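Local coordinates for protein glycoside hydrolase family 81 (PDB 6FOP) that probably cleaves beta-1,3-glucans such as laminarin as a family 81 glycoside hydrolase of the Clostridium thermocellum cellulosome, at residues Ala55-Phe60 / Gly286-Ile291; Ser202-Pro207 / Thr215-Tyr220. One frame throughout, in Å; residues are numbered along the deposited sequence.

Contact 1: residues Ala55-Phe60 / Gly286-Ile291; sequences AHPLTF and GIMKTI
Met288 reaches out from strand 286-292 and lays its thioether on the turn formed by His56 and Pro57. Its sulfur sits at the peptide joining those two residues: SD is 4.0 Å from His56 CB and 4.1 Å from Pro57 CD, and the terminal methyl bends on to His56 O, with CE 3.9 Å away. The chain is extended at chi2 (-177°) and bent at chi3 (90°), so CE turns to the side, near His56 O; the Met288 side chain and the proline ring cross at about a right angle. This is the close part of the contact, all of it van der Waals in kind.

The peptide before Pro57 is cis and bends the chain, and across the bend His56 N donates to Leu58 O at 2.8 Å. Met288 belongs to the middle strand of a three-stranded antiparallel sheet, and its one side chain rests on the loop that leads into strand 59-63 of the separate seven-stranded sheet. It spans a backbone spacing of 7.8 Å between Pro57 CA and Met288 CA. The imidazole of His56 leads away from Met288, pinned at both nitrogens: ND1 bonds to Tyr264 OH and NE2 to Gly557 O. The loose side is the opposite face of the strand, where Ile287 is exposed and Lys289, partly exposed, makes a cation-pi contact with Trp268.

Contact 2: residues Ser202-Pro207 / Thr215-Tyr220; sequences SIAVLP and TYYKDY
Strand 202-206 and helix 215-220 run roughly antiparallel, their N-to-C directions 144° apart and their axes 9.6 Å from each other at closest approach. The backbones come nearest at Ala204 and Tyr217, whose CA atoms are 7.4 Å apart; the Tyr217 side chain leaves the helix there, and its ring leans toward Leu206 and Pro207. One methyl of Leu206 lies over a face of that ring in a CH-pi contact: CD2 is 3.9 Å from the centroid of the Tyr217 ring and displaced toward CG, which it approaches to 3.5 Å. Leu206 and Tyr217 run alongside one another with their ends pointing opposite ways.

This is a helix packed on an eight-stranded antiparallel sheet, reached by the short connection that follows strand 200-206. Tyr217 has CG anti to its carbonyl carbon (chi1 -80°), a setting that sends the ring obliquely over the C-terminal end of the strand. Ala204 CB meets the near end obliquely, 3.8 Å from Tyr217 CD2. At the hydroxyl end Pro207 CD comes within 3.5 Å of Tyr217 OH, also obliquely to the ring. That buried hydroxyl is hydrogen-bonded to the hydroxyl of Tyr281, which in turn bonds to Val205 O, while Tyr279 brings its own ring against Tyr217 at a steep angle.

In the fold
From the N terminus the chain first lays down the turn and strand start of 55-60, then builds the rest of the seven-stranded sheet and the eight-stranded sheet, ending with strand 200-206. Contact 2 closes at once, eight residues on, when helix 211-220 folds back on that strand and is tied to the eight-stranded sheet. Only after a further run of strands does 286-291 return to 55-60 and close contact 1, tying the three-stranded sheet to the loop before strand 59-63; the small loop is thus nested within the large one. Val205 CG1, 3.6 Å from Leu58 CD2, connects the two, as does Tyr281, which touches Pro57 and bonds to Val205 O.

Contact 1: residues Ala55-Phe60 / Gly286-Ile291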
loop_
_atom_site.group_PDB
_atom_site.type_symbol
_atom_site.label_atom_id
_atom_site.label_comp_id
_atom_site.label_asym_id
_atom_site.label_seq_id
_atom_site.Cartn_x
_atom_site.Cartn_y
_atom_site.Cartn_z
ATOM N N ALA A 55 11.114 10.003 1.971
ATOM C CA ALA A 55 11.432 9.461 0.672
ATOM C C ALA A 55 12.224 8.174 0.732
ATOM O O ALA A 55 11.791 7.160 0.153
ATOM C CB ALA A 55 12.159 10.514 -0.173
ATOM N N HIS A 56 13.323 8.208 1.480
ATOM C CA HIS A 56 14.240 7.080 1.743
ATOM C C HIS A 56 15.206 6.837 0.573
ATOM O O HIS A 56 14.764 6.559 -0.539
ATOM C CB HIS A 56 13.530 5.755 2.070
ATOM C CG HIS A 56 12.533 5.800 3.193
ATOM N ND1 HIS A 56 11.337 5.123 3.112
ATOM C CD2 HIS A 56 12.542 6.393 4.415
ATOM C CE1 HIS A 56 10.642 5.304 4.223
ATOM N NE2 HIS A 56 11.361 6.045 5.045
ATOM N N PRO A 57 16.516 6.923 0.800
ATOM C CA PRO A 57 17.162 7.090 2.122
ATOM C C PRO A 57 17.058 8.494 2.735
ATOM O O PRO A 57 17.357 8.663 3.913
ATOM C CB PRO A 57 18.613 6.676 1.838
ATOM C CG PRO A 57 18.777 7.057 0.390
ATOM C CD PRO A 57 17.496 6.615 -0.251
ATOM N N LEU A 58 16.725 9.486 1.922
ATOM C CA LEU A 58 16.617 10.872 2.397
ATOM C C LEU A 58 15.253 11.215 2.959
ATOM O O LEU A 58 14.210 10.658 2.539
ATOM C CB LEU A 58 16.903 11.867 1.262
ATOM C CG LEU A 58 18.319 11.839 0.694
ATOM C CD1 LEU A 58 18.407 12.605 -0.614
ATOM C CD2 LEU A 58 19.316 12.430 1.652
ATOM N N THR A 59 15.247 12.185 3.849
ATOM C CA THR A 59 14.022 12.802 4.303
ATOM C C THR A 59 14.119 14.299 4.165
ATOM O O THR A 59 15.228 14.865 4.170
ATOM C CB THR A 59 13.647 12.382 5.736
ATOM O OG1 THR A 59 14.595 12.915 6.655
ATOM C CG2 THR A 59 13.628 10.856 5.882
ATOM N N PHE A 60 12.965 14.950 4.079
ATOM C CA PHE A 60 12.910 16.386 3.786
ATOM C C PHE A 60 11.837 17.075 4.597
ATOM O O PHE A 60 10.904 16.426 5.088
ATOM C CB PHE A 60 12.603 16.625 2.288
ATOM C CG PHE A 60 13.505 15.881 1.353
ATOM C CD1 PHE A 60 14.735 16.418 0.986
ATOM C CD2 PHE A 60 13.130 14.629 0.831
ATOM C CE1 PHE A 60 15.578 15.717 0.148
ATOM C CE2 PHE A 60 13.977 13.930 -0.001
ATOM C CZ PHE A 60 15.203 14.495 -0.369
ATOM N N GLY A 286 15.091 -1.385 6.597
ATOM C CA GLY A 286 16.166 -2.342 6.385
ATOM C C GLY A 286 17.256 -1.769 5.503
ATOM O O GLY A 286 17.324 -0.552 5.242
ATOM N N ILE A 287 18.090 -2.656 4.989
ATOM C CA ILE A 287 19.163 -2.248 4.111
ATOM C C ILE A 287 18.565 -1.962 2.736
ATOM O O ILE A 287 17.830 -2.796 2.182
ATOM C CB ILE A 287 20.213 -3.362 3.968
ATOM C CG1 ILE A 287 20.880 -3.642 5.312
ATOM C CG2 ILE A 287 21.229 -3.056 2.883
ATOM C CD1 ILE A 287 21.626 -2.500 5.935
ATOM N N MET A 288 18.862 -0.775 2.206
ATOM C CA MET A 288 18.594 -0.450 0.808
ATOM C C MET A 288 19.853 -0.734 0.024
ATOM O O MET A 288 20.916 -0.215 0.356
ATOM C CB MET A 288 18.138 1.002 0.606
ATOM C CG MET A 288 16.760 1.266 1.174
ATOM S SD MET A 288 16.134 2.929 0.887
ATOM C CE MET A 288 15.280 2.737 -0.688
ATOM N N LYS A 289 19.737 -1.572 -0.991
ATOM C CA LYS A 289 20.807 -1.793 -1.949
ATOM C C LYS A 289 20.724 -0.742 -3.039
ATOM O O LYS A 289 19.761 0.016 -3.131
ATOM C CB LYS A 289 20.763 -3.220 -2.523
ATOM C CG LYS A 289 21.016 -4.285 -1.471
ATOM C CD LYS A 289 21.161 -5.665 -2.132
ATOM C CE LYS A 289 21.401 -6.732 -1.095
ATOM N NZ LYS A 289 21.546 -8.060 -1.757
ATOM N N THR A 290 21.771 -0.678 -3.850
ATOM C CA THR A 290 21.798 0.255 -4.958
ATOM C C THR A 290 22.137 -0.439 -6.261
ATOM O O THR A 290 22.854 -1.446 -6.296
ATOM C CB THR A 290 22.783 1.409 -4.714
ATOM O OG1 THR A 290 24.115 0.916 -4.520
ATOM C CG2 THR A 290 22.343 2.287 -3.566
ATOM N N ILE A 291 21.654 0.154 -7.359
ATOM C CA ILE A 291 21.990 -0.296 -8.709
ATOM C C ILE A 291 22.274 0.939 -9.553
ATOM O O ILE A 291 21.836 2.046 -9.201
ATOM C CB ILE A 291 20.865 -1.120 -9.379
ATOM C CG1 ILE A 291 19.580 -0.286 -9.523
ATOM C CG2 ILE A 291 20.625 -2.386 -8.548
ATOM C CD1 ILE A 291 18.509 -0.984 -10.291
#

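Contact 2: residues Ser202-Pro207 / Thr215-Tyr220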
loop_
_atom_site.group_PDB
_atom_site.type_symbol
_atom_site.label_atom_id
_atom_site.label_comp_id
_atom_site.label_asym_id
_atom_site.label_seq_id
_atom_site.Cartn_x
_atom_site.Cartn_y
_atom_site.Cartn_z
ATOM N N SER A 202 22.491 19.872 -7.260
ATOM C CA SER A 202 21.995 18.627 -6.639
ATOM C C SER A 202 22.819 18.258 -5.432
ATOM O O SER A 202 23.931 18.766 -5.245
ATOM C CB SER A 202 21.959 17.475 -7.644
ATOM O OG SER A 202 23.254 17.150 -8.087
ATOM N N ILE A 203 22.283 17.355 -4.627
ATOM C CA ILE A 203 22.981 16.817 -3.453
ATOM C C ILE A 203 22.783 15.308 -3.483
ATOM O O ILE A 203 21.825 14.819 -4.130
ATOM C CB ILE A 203 22.485 17.427 -2.135
ATOM C CG1 ILE A 203 21.055 16.994 -1.778
ATOM C CG2 ILE A 203 22.574 18.946 -2.197
ATOM C CD1 ILE A 203 20.920 15.668 -1.042
ATOM N N ALA A 204 23.667 14.575 -2.819
ATOM C CA ALA A 204 23.450 13.136 -2.565
ATOM C C ALA A 204 23.891 12.809 -1.196
ATOM O O ALA A 204 24.889 13.340 -0.707
ATOM C CB ALA A 204 24.190 12.239 -3.540
ATOM N N VAL A 205 23.184 11.885 -0.568
ATOM C CA VAL A 205 23.699 11.224 0.622
ATOM C C VAL A 205 24.627 10.084 0.177
ATOM O O VAL A 205 24.280 9.287 -0.698
ATOM C CB VAL A 205 22.598 10.731 1.577
ATOM C CG1 VAL A 205 21.622 9.745 0.922
ATOM C CG2 VAL A 205 23.218 10.112 2.828
ATOM N N LEU A 206 25.842 10.092 0.717
ATOM C CA LEU A 206 26.899 9.175 0.308
ATOM C C LEU A 206 27.052 8.084 1.339
ATOM O O LEU A 206 26.828 8.317 2.512
ATOM C CB LEU A 206 28.219 9.946 0.195
ATOM C CG LEU A 206 28.185 11.134 -0.755
ATOM C CD1 LEU A 206 29.470 11.952 -0.626
ATOM C CD2 LEU A 206 27.968 10.706 -2.190
ATOM N N PRO A 207 27.512 6.905 0.905
ATOM C CA PRO A 207 27.689 5.795 1.823
ATOM C C PRO A 207 29.026 5.836 2.571
ATOM O O PRO A 207 29.227 5.037 3.489
ATOM C CB PRO A 207 27.636 4.564 0.902
ATOM C CG PRO A 207 28.088 5.082 -0.421
ATOM C CD PRO A 207 27.607 6.499 -0.506
ATOM N N THR A 215 33.445 10.639 -6.448
ATOM C CA THR A 215 33.621 10.745 -7.900
ATOM C C THR A 215 32.506 9.998 -8.628
ATOM O O THR A 215 31.970 10.480 -9.619
ATOM C CB THR A 215 34.997 10.179 -8.307
ATOM O OG1 THR A 215 36.032 10.903 -7.622
ATOM C CG2 THR A 215 35.216 10.285 -9.773
ATOM N N TYR A 216 32.155 8.811 -8.140
ATOM C CA TYR A 216 31.085 8.022 -8.768
ATOM C C TYR A 216 29.741 8.730 -8.653
ATOM O O TYR A 216 28.999 8.836 -9.638
ATOM C CB TYR A 216 31.014 6.655 -8.108
ATOM C CG TYR A 216 30.004 5.753 -8.803
ATOM C CD1 TYR A 216 30.332 5.091 -9.989
ATOM C CD2 TYR A 216 28.709 5.596 -8.302
ATOM C CE1 TYR A 216 29.413 4.297 -10.649
ATOM C CE2 TYR A 216 27.792 4.777 -8.955
ATOM C CZ TYR A 216 28.147 4.128 -10.109
ATOM O OH TYR A 216 27.207 3.344 -10.744
ATOM N N TYR A 217 29.424 9.244 -7.479
ATOM C CA TYR A 217 28.167 9.995 -7.295
ATOM C C TYR A 217 28.154 11.279 -8.124
ATOM O O TYR A 217 27.134 11.624 -8.697
ATOM C CB TYR A 217 27.873 10.229 -5.832
ATOM C CG TYR A 217 27.264 9.012 -5.143
ATOM C CD1 TYR A 217 28.005 7.858 -4.926
ATOM C CD2 TYR A 217 25.940 9.027 -4.714
ATOM C CE1 TYR A 217 27.447 6.759 -4.290
ATOM C CE2 TYR A 217 25.375 7.935 -4.083
ATOM C CZ TYR A 217 26.137 6.811 -3.882
ATOM O OH TYR A 217 25.589 5.715 -3.250
ATOM N N LYS A 218 29.298 11.961 -8.249
ATOM C CA LYS A 218 29.389 13.119 -9.131
ATOM C C LYS A 218 29.090 12.751 -10.568
ATOM O O LYS A 218 28.446 13.519 -11.276
ATOM C CB LYS A 218 30.760 13.787 -9.001
ATOM C CG LYS A 218 30.889 15.036 -9.850
ATOM C CD LYS A 218 32.283 15.626 -9.790
ATOM C CE LYS A 218 32.352 16.842 -10.712
ATOM N NZ LYS A 218 33.727 17.346 -10.941
ATOM N N ASP A 219 29.543 11.568 -11.002
ATOM C CA ASP A 219 29.296 11.145 -12.369
ATOM C C ASP A 219 27.823 11.182 -12.759
ATOM O O ASP A 219 27.514 11.423 -13.920
ATOM C CB ASP A 219 29.801 9.722 -12.629
ATOM C CG ASP A 219 31.301 9.612 -12.728
ATOM O OD1 ASP A 219 31.972 10.603 -13.034
ATOM O OD2 ASP A 219 31.804 8.468 -12.537
ATOM N N TYR A 220 26.933 10.883 -11.816
ATOM C CA TYR A 220 25.481 10.866 -12.104
ATOM C C TYR A 220 24.699 12.005 -11.458
ATOM O O TYR A 220 23.493 12.089 -11.599
ATOM C CB TYR A 220 24.893 9.489 -11.739
ATOM C CG TYR A 220 25.579 8.393 -12.514
ATOM C CD1 TYR A 220 25.285 8.178 -13.861
ATOM C CD2 TYR A 220 26.632 7.660 -11.940
ATOM C CE1 TYR A 220 25.942 7.200 -14.588
ATOM C CE2 TYR A 220 27.298 6.701 -12.664
ATOM C CZ TYR A 220 26.954 6.482 -13.989
ATOM O OH TYR A 220 27.615 5.539 -14.691
#